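Local structure of endo-1,4-beta-xylanase D (Paenibacillus polymyxa, 1W0N) at residues A[55-60]-A[100-105]; A[48-53]-A[107-112]. The protein probably binds xylan in a calcium-dependent manner through this family 36 carbohydrate-binding module, which belongs to a xylan-degrading enzyme. All coordinates share one frame; numbering follows the deposited sequence. Where two conformers were deposited one is given.

Contact 1 of 2, residues A[55-60]-A[100-105]. With SO4 (sulfate ion), chain D.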
loop_
_atom_site.group_PDB
_atom_site.type_symbol
_atom_site.label_atom_id
_atom_site.label_comp_id
_atom_site.label_asym_id
_atom_site.label_seq_id
_atom_site.Cartn_x
_atom_site.Cartn_y
_atom_site.Cartn_z
ATOM N N SER A 55 10.593 10.077 -13.164
ATOM C CA SER A 55 11.150 8.842 -12.624
ATOM C C SER A 55 11.286 8.798 -11.101
ATOM O O SER A 55 11.571 7.709 -10.601
ATOM C CB SER A 55 12.504 8.582 -13.272
ATOM O OG SER A 55 13.349 9.720 -13.183
ATOM N N THR A 56 11.086 9.889 -10.377
ATOM C CA THR A 56 11.236 9.843 -8.918
ATOM C C THR A 56 10.070 10.536 -8.227
ATOM O O THR A 56 9.678 11.645 -8.591
ATOM C CB THR A 56 12.563 10.464 -8.476
ATOM O OG1 THR A 56 13.637 9.619 -8.931
ATOM C CG2 THR A 56 12.724 10.512 -6.971
ATOM N N HIS A 57 9.548 9.866 -7.188
ATOM C CA HIS A 57 8.453 10.383 -6.389
ATOM C C HIS A 57 8.671 10.112 -4.908
ATOM O O HIS A 57 9.367 9.189 -4.516
ATOM C CB HIS A 57 7.118 9.706 -6.761
ATOM C CG HIS A 57 6.645 10.095 -8.121
ATOM N ND1 HIS A 57 7.169 9.539 -9.257
ATOM C CD2 HIS A 57 5.772 11.057 -8.494
ATOM C CE1 HIS A 57 6.620 10.149 -10.294
ATOM N NE2 HIS A 57 5.773 11.062 -9.875
ATOM N N ASN A 58 7.983 10.938 -4.104
ATOM C CA ASN A 58 7.687 10.615 -2.725
ATOM C C ASN A 58 6.340 9.922 -2.696
ATOM O O ASN A 58 5.415 10.291 -3.431
ATOM C CB ASN A 58 7.626 11.891 -1.887
ATOM C CG ASN A 58 8.889 12.705 -1.954
ATOM O OD1 ASN A 58 8.847 13.955 -2.194
ATOM N ND2 ASN A 58 9.982 12.083 -1.754
ATOM N N ILE A 59 6.232 8.873 -1.865
ATOM C CA ILE A 59 5.030 8.071 -1.830
ATOM C C ILE A 59 4.584 7.912 -0.380
ATOM O O ILE A 59 5.360 7.442 0.454
ATOM C CB ILE A 59 5.235 6.692 -2.444
ATOM C CG1 ILE A 59 5.910 6.763 -3.814
ATOM C CG2 ILE A 59 3.898 5.985 -2.585
ATOM C CD1 ILE A 59 7.222 6.166 -3.861
ATOM N N SER A 60 3.328 8.282 -0.102
ATOM C CA SER A 60 2.774 8.109 1.227
ATOM C C SER A 60 1.552 7.205 1.160
ATOM O O SER A 60 0.803 7.218 0.187
ATOM C CB SER A 60 2.412 9.442 1.861
ATOM O OG SER A 60 3.550 10.200 2.233
ATOM N N ILE A 100 11.912 7.897 -4.257
ATOM C CA ILE A 100 11.936 6.586 -4.862
ATOM C C ILE A 100 12.005 6.721 -6.382
ATOM O O ILE A 100 11.120 7.319 -6.988
ATOM C CB ILE A 100 10.687 5.800 -4.464
ATOM C CG1 ILE A 100 10.587 5.609 -2.939
ATOM C CG2 ILE A 100 10.591 4.488 -5.247
ATOM C CD1 ILE A 100 11.611 4.661 -2.444
ATOM N N THR A 101 13.061 6.148 -6.974
ATOM C CA THR A 101 13.199 6.120 -8.422
ATOM C C THR A 101 12.561 4.854 -8.980
ATOM O O THR A 101 12.632 3.772 -8.379
ATOM C CB THR A 101 14.678 6.234 -8.821
ATOM O OG1 THR A 101 15.198 7.474 -8.350
ATOM C CG2 THR A 101 14.848 6.219 -10.345
ATOM N N HIS A 102 11.935 5.000 -10.153
ATOM C CA HIS A 102 11.211 3.944 -10.808
ATOM C C HIS A 102 11.101 4.267 -12.316
ATOM O O HIS A 102 11.466 5.359 -12.745
ATOM C CB HIS A 102 9.800 3.818 -10.190
ATOM C CG HIS A 102 9.063 5.102 -10.205
ATOM N ND1 HIS A 102 8.472 5.590 -11.359
ATOM C CD2 HIS A 102 8.932 6.091 -9.278
ATOM C CE1 HIS A 102 8.006 6.805 -11.119
ATOM N NE2 HIS A 102 8.261 7.139 -9.864
ATOM N N ALA A 103 10.593 3.338 -13.112
ATOM C CA ALA A 103 10.399 3.566 -14.529
ATOM C C ALA A 103 9.263 4.524 -14.767
ATOM O O ALA A 103 8.337 4.672 -13.947
ATOM C CB ALA A 103 10.140 2.223 -15.217
ATOM N N THR A 104 9.299 5.195 -15.921
ATOM C CA THR A 104 8.247 6.095 -16.311
ATOM C C THR A 104 7.255 5.378 -17.228
ATOM O O THR A 104 7.394 4.165 -17.509
ATOM C CB THR A 104 8.821 7.365 -16.962
ATOM O OG1 THR A 104 9.493 6.993 -18.165
ATOM C CG2 THR A 104 9.785 8.082 -16.067
ATOM N N GLY A 105 6.261 6.109 -17.698
ATOM C CA GLY A 105 5.203 5.512 -18.474
ATOM C C GLY A 105 4.203 4.778 -17.585
ATOM O O GLY A 105 4.071 5.111 -16.396
HETATM S S SO4 D . 4.707 11.868 -12.743
HETATM O O1 SO4 D . 4.568 13.243 -12.668
HETATM O O2 SO4 D . 6.036 11.502 -12.867
HETATM O O3 SO4 D . 3.987 11.251 -11.616
HETATM O O4 SO4 D . 3.914 11.737 -14.000
#

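Contact 2 of 2, residues A[48-53]-A[107-112]. With SO4 (sulfate ion), chain D.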
loop_
_atom_site.group_PDB
_atom_site.type_symbol
_atom_site.label_atom_id
_atom_site.label_comp_id
_atom_site.label_asym_id
_atom_site.label_seq_id
_atom_site.Cartn_x
_atom_site.Cartn_y
_atom_site.Cartn_z
ATOM N N TYR A 48 -3.247 -1.047 -9.158
ATOM C CA TYR A 48 -3.824 -0.279 -10.246
ATOM C C TYR A 48 -2.670 0.184 -11.131
ATOM O O TYR A 48 -1.504 0.084 -10.769
ATOM C CB TYR A 48 -4.666 0.909 -9.732
ATOM C CG TYR A 48 -3.863 2.081 -9.292
ATOM C CD1 TYR A 48 -3.186 2.098 -8.076
ATOM C CD2 TYR A 48 -3.711 3.172 -10.146
ATOM C CE1 TYR A 48 -2.387 3.184 -7.730
ATOM C CE2 TYR A 48 -2.925 4.252 -9.806
ATOM C CZ TYR A 48 -2.249 4.258 -8.598
ATOM O OH TYR A 48 -1.460 5.304 -8.225
ATOM N N SER A 49 -3.004 0.699 -12.324
ATOM C CA SER A 49 -2.004 1.189 -13.247
ATOM C C SER A 49 -1.899 2.699 -13.168
ATOM O O SER A 49 -2.900 3.403 -13.283
ATOM C CB SER A 49 -2.369 0.788 -14.679
ATOM O OG SER A 49 -2.311 -0.589 -14.823
ATOM N N GLN A 50 -0.664 3.192 -12.981
ATOM C CA GLN A 50 -0.369 4.606 -12.869
ATOM C C GLN A 50 0.558 5.035 -13.994
ATOM O O GLN A 50 1.613 4.437 -14.186
ATOM C CB GLN A 50 0.301 4.878 -11.524
ATOM C CG GLN A 50 0.736 6.322 -11.271
ATOM C CD GLN A 50 -0.452 7.274 -11.180
ATOM O OE1 GLN A 50 -1.339 7.089 -10.323
ATOM N NE2 GLN A 50 -0.456 8.297 -12.007
ATOM N N TYR A 51 0.216 6.142 -14.675
ATOM C CA TYR A 51 1.120 6.742 -15.642
ATOM C C TYR A 51 2.030 7.727 -14.936
ATOM O O TYR A 51 1.567 8.580 -14.171
ATOM C CB TYR A 51 0.324 7.469 -16.740
ATOM C CG TYR A 51 1.274 8.220 -17.670
ATOM C CD1 TYR A 51 2.026 7.618 -18.658
ATOM C CD2 TYR A 51 1.488 9.607 -17.452
ATOM C CE1 TYR A 51 2.940 8.317 -19.411
ATOM C CE2 TYR A 51 2.451 10.314 -18.206
ATOM C CZ TYR A 51 3.173 9.677 -19.176
ATOM O OH TYR A 51 4.107 10.332 -19.910
ATOM N N PHE A 52 3.337 7.644 -15.212
ATOM C CA PHE A 52 4.322 8.559 -14.673
ATOM C C PHE A 52 5.068 9.298 -15.779
ATOM O O PHE A 52 5.605 8.676 -16.704
ATOM C CB PHE A 52 5.385 7.795 -13.880
ATOM C CG PHE A 52 4.882 7.180 -12.608
ATOM C CD1 PHE A 52 4.444 7.959 -11.552
ATOM C CD2 PHE A 52 4.961 5.801 -12.440
ATOM C CE1 PHE A 52 4.089 7.408 -10.350
ATOM C CE2 PHE A 52 4.586 5.239 -11.226
ATOM C CZ PHE A 52 4.153 6.023 -10.188
ATOM N N ALA A 53 5.175 10.608 -15.640
ATOM C CA ALA A 53 6.088 11.406 -16.466
ATOM C C ALA A 53 7.487 11.492 -15.847
ATOM O O ALA A 53 8.483 11.547 -16.560
ATOM C CB ALA A 53 5.543 12.810 -16.666
ATOM N N GLN A 107 2.860 2.090 -15.249
ATOM C CA GLN A 107 3.457 1.155 -14.304
ATOM C C GLN A 107 2.390 0.643 -13.347
ATOM O O GLN A 107 1.592 1.401 -12.808
ATOM C CB GLN A 107 4.557 1.840 -13.500
ATOM C CG GLN A 107 5.717 2.342 -14.368
ATOM C CD GLN A 107 6.437 1.231 -15.134
ATOM O OE1 GLN A 107 6.480 0.098 -14.687
ATOM N NE2 GLN A 107 6.985 1.562 -16.266
ATOM N N GLU A 108 2.426 -0.669 -13.105
ATOM C CA GLU A 108 1.577 -1.235 -12.079
ATOM C C GLU A 108 2.057 -0.784 -10.716
ATOM O O GLU A 108 3.248 -0.853 -10.405
ATOM C CB GLU A 108 1.619 -2.753 -12.118
ATOM C CG GLU A 108 0.741 -3.392 -11.033
ATOM C CD GLU A 108 1.021 -4.842 -10.876
ATOM O OE1 GLU A 108 2.143 -5.278 -10.381
ATOM O OE2 GLU A 108 0.169 -5.659 -11.194
ATOM N N ILE A 109 1.099 -0.335 -9.891
ATOM C CA ILE A 109 1.325 -0.031 -8.488
ATOM C C ILE A 109 0.635 -1.115 -7.685
ATOM O O ILE A 109 -0.559 -1.379 -7.907
ATOM C CB ILE A 109 0.720 1.341 -8.124
ATOM C CG1 ILE A 109 1.154 2.439 -9.093
ATOM C CG2 ILE A 109 1.042 1.703 -6.673
ATOM C CD1 ILE A 109 2.637 2.601 -9.274
ATOM N N LYS A 110 1.350 -1.770 -6.786
ATOM C CA LYS A 110 0.773 -2.842 -5.984
ATOM C C LYS A 110 1.193 -2.661 -4.532
ATOM O O LYS A 110 2.355 -2.335 -4.243
ATOM C CB LYS A 110 1.206 -4.188 -6.525
ATOM C CG LYS A 110 0.692 -5.394 -5.765
ATOM C CD LYS A 110 0.998 -6.688 -6.425
ATOM C CE LYS A 110 2.395 -7.073 -6.375
ATOM N NZ LYS A 110 2.489 -8.449 -6.890
ATOM N N LEU A 111 0.242 -2.874 -3.624
ATOM C CA LEU A 111 0.523 -2.968 -2.196
ATOM C C LEU A 111 0.173 -4.385 -1.752
ATOM O O LEU A 111 -0.902 -4.923 -2.086
ATOM C CB LEU A 111 -0.309 -1.943 -1.419
ATOM C CG LEU A 111 0.034 -0.477 -1.699
ATOM C CD1 LEU A 111 -1.079 0.449 -1.201
ATOM C CD2 LEU A 111 1.352 -0.061 -1.063
ATOM N N ALA A 112 1.056 -5.010 -0.982
ATOM C CA ALA A 112 0.860 -6.389 -0.471
ATOM C C ALA A 112 1.591 -6.516 0.825
ATOM O O ALA A 112 2.568 -5.821 1.064
ATOM C CB ALA A 112 1.379 -7.414 -1.455
HETATM S S SO4 D . 4.707 11.868 -12.743
HETATM O O1 SO4 D . 4.568 13.243 -12.668
HETATM O O2 SO4 D . 6.036 11.502 -12.867
HETATM O O3 SO4 D . 3.987 11.251 -11.616
HETATM O O4 SO4 D . 3.914 11.737 -14.000
#

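Contact 1 of 2, residues A[55-60]-A[100-105]
His57 and His102 meet rim to rim, ND1 of His57 lying 2.7 Å from NE2 of His102 in a hydrogen bond near the plane of both rings, which are turned 25° against each other. The other nitrogen of each ring is used as well. His102 ND1 donates to the backbone O of Ala103 at 2.7 Å, in the plane of its own ring, while His57 NE2 makes a weak, bent bond to a sulfate, probably from the crystallisation liquor. The His102 side chain, its CG set between the backbone N and the carbonyl carbon (chi1 54°), folds back beneath Ser55, whose carbonyl O sits 3.3 Å above the middle of the imidazole.

That same Ser55 O takes the backbone N-H of His102 at 2.8 Å. His57 and Ile100 form an antiparallel hydrogen-bonded pair, N to O in both directions. Thr56 and Thr101, the neighbouring non-hydrogen-bonded pair, add a bond between their hydroxyls, OG1 to OG1 at 2.7 Å, on the face opposite His57 and Ile100. Strand 93-101 pairs here with 56-65 at an edge of one sheet of the beta-sandwich, then gives way to a loop.

The Ile59 side chain crosses that of Ile100 at about a right angle, CD1 against CB at 3.5 Å, and Thr104 CG2 rests against the backbone of Ser55.

Since His102 ND1 donates to a carbonyl, its NE2 would accept from His57 ND1 if His102 is neutral. Should His57 also donate to the sulfate, it may carry both ring protons, but that bond is too poor to settle the point.

Contact 2 of 2, residues A[48-53]-A[107-112]
Ile109 N donates to Tyr48 O at 2.8 Å, almost straight at 175°. The return bond, Tyr48 N to Ile109 O, completes this hydrogen-bonded pair, and Gln50 and Gln107 form a second, each backbone N bonded to the other's O at 2.9 Å. Ser49 and Glu108 lie between them as the non-hydrogen-bonded pair, their side chains on the opposite face.

On the inner face Ile109 is wedged among three side chains. Its CB faces Tyr48 CE1 at 3.6 Å, its CG1 touches Gln50 CB at 3.5 Å, and its CD1 reaches CE2 of Phe52, a ring whose edge Gln107 CG also meets, at 3.8 Å.

Gln50 runs out anti to its backbone N (chi1 177°) and then bends, laying CG over one face of the Phe52 ring, toward its rim. Its amide is held at both ends: Tyr48 OH donates to a lone pair of OE1 at 2.8 Å, and NE2 donates to Tyr51 O. Strands 45-52 and 107-113 pair here in the five-stranded sheet, and Phe129 of the other sheet packs against Tyr48, Phe52 and Ile109.

With both ends engaged, the Gln50 amide is fixed in rotation, consistent with a polar side chain sharing this face with Ile109 and Phe52.

In the fold
The two contacts lie with their centres about 10 Å apart on the same side of the module, one in each sheet of its beta-sandwich. Contact 1 pairs strands 56-65 and 93-101; contact 2 pairs 45-52 with 107-113 in the facing five-stranded sheet. Along the chain the order is 48-53, 55-60, 100-105, 107-112, so contact 2 encloses contact 1. Phe52, packing on His57 and His102, ties the sheets together where the chain crosses between them, with a probable hydrogen bond from Gly105 N to Phe52 O. Both contacts belong to the scaffold and neither includes a calcium or magnesium ligand; the Tyr48 side chain is about 12 Å from the calcium.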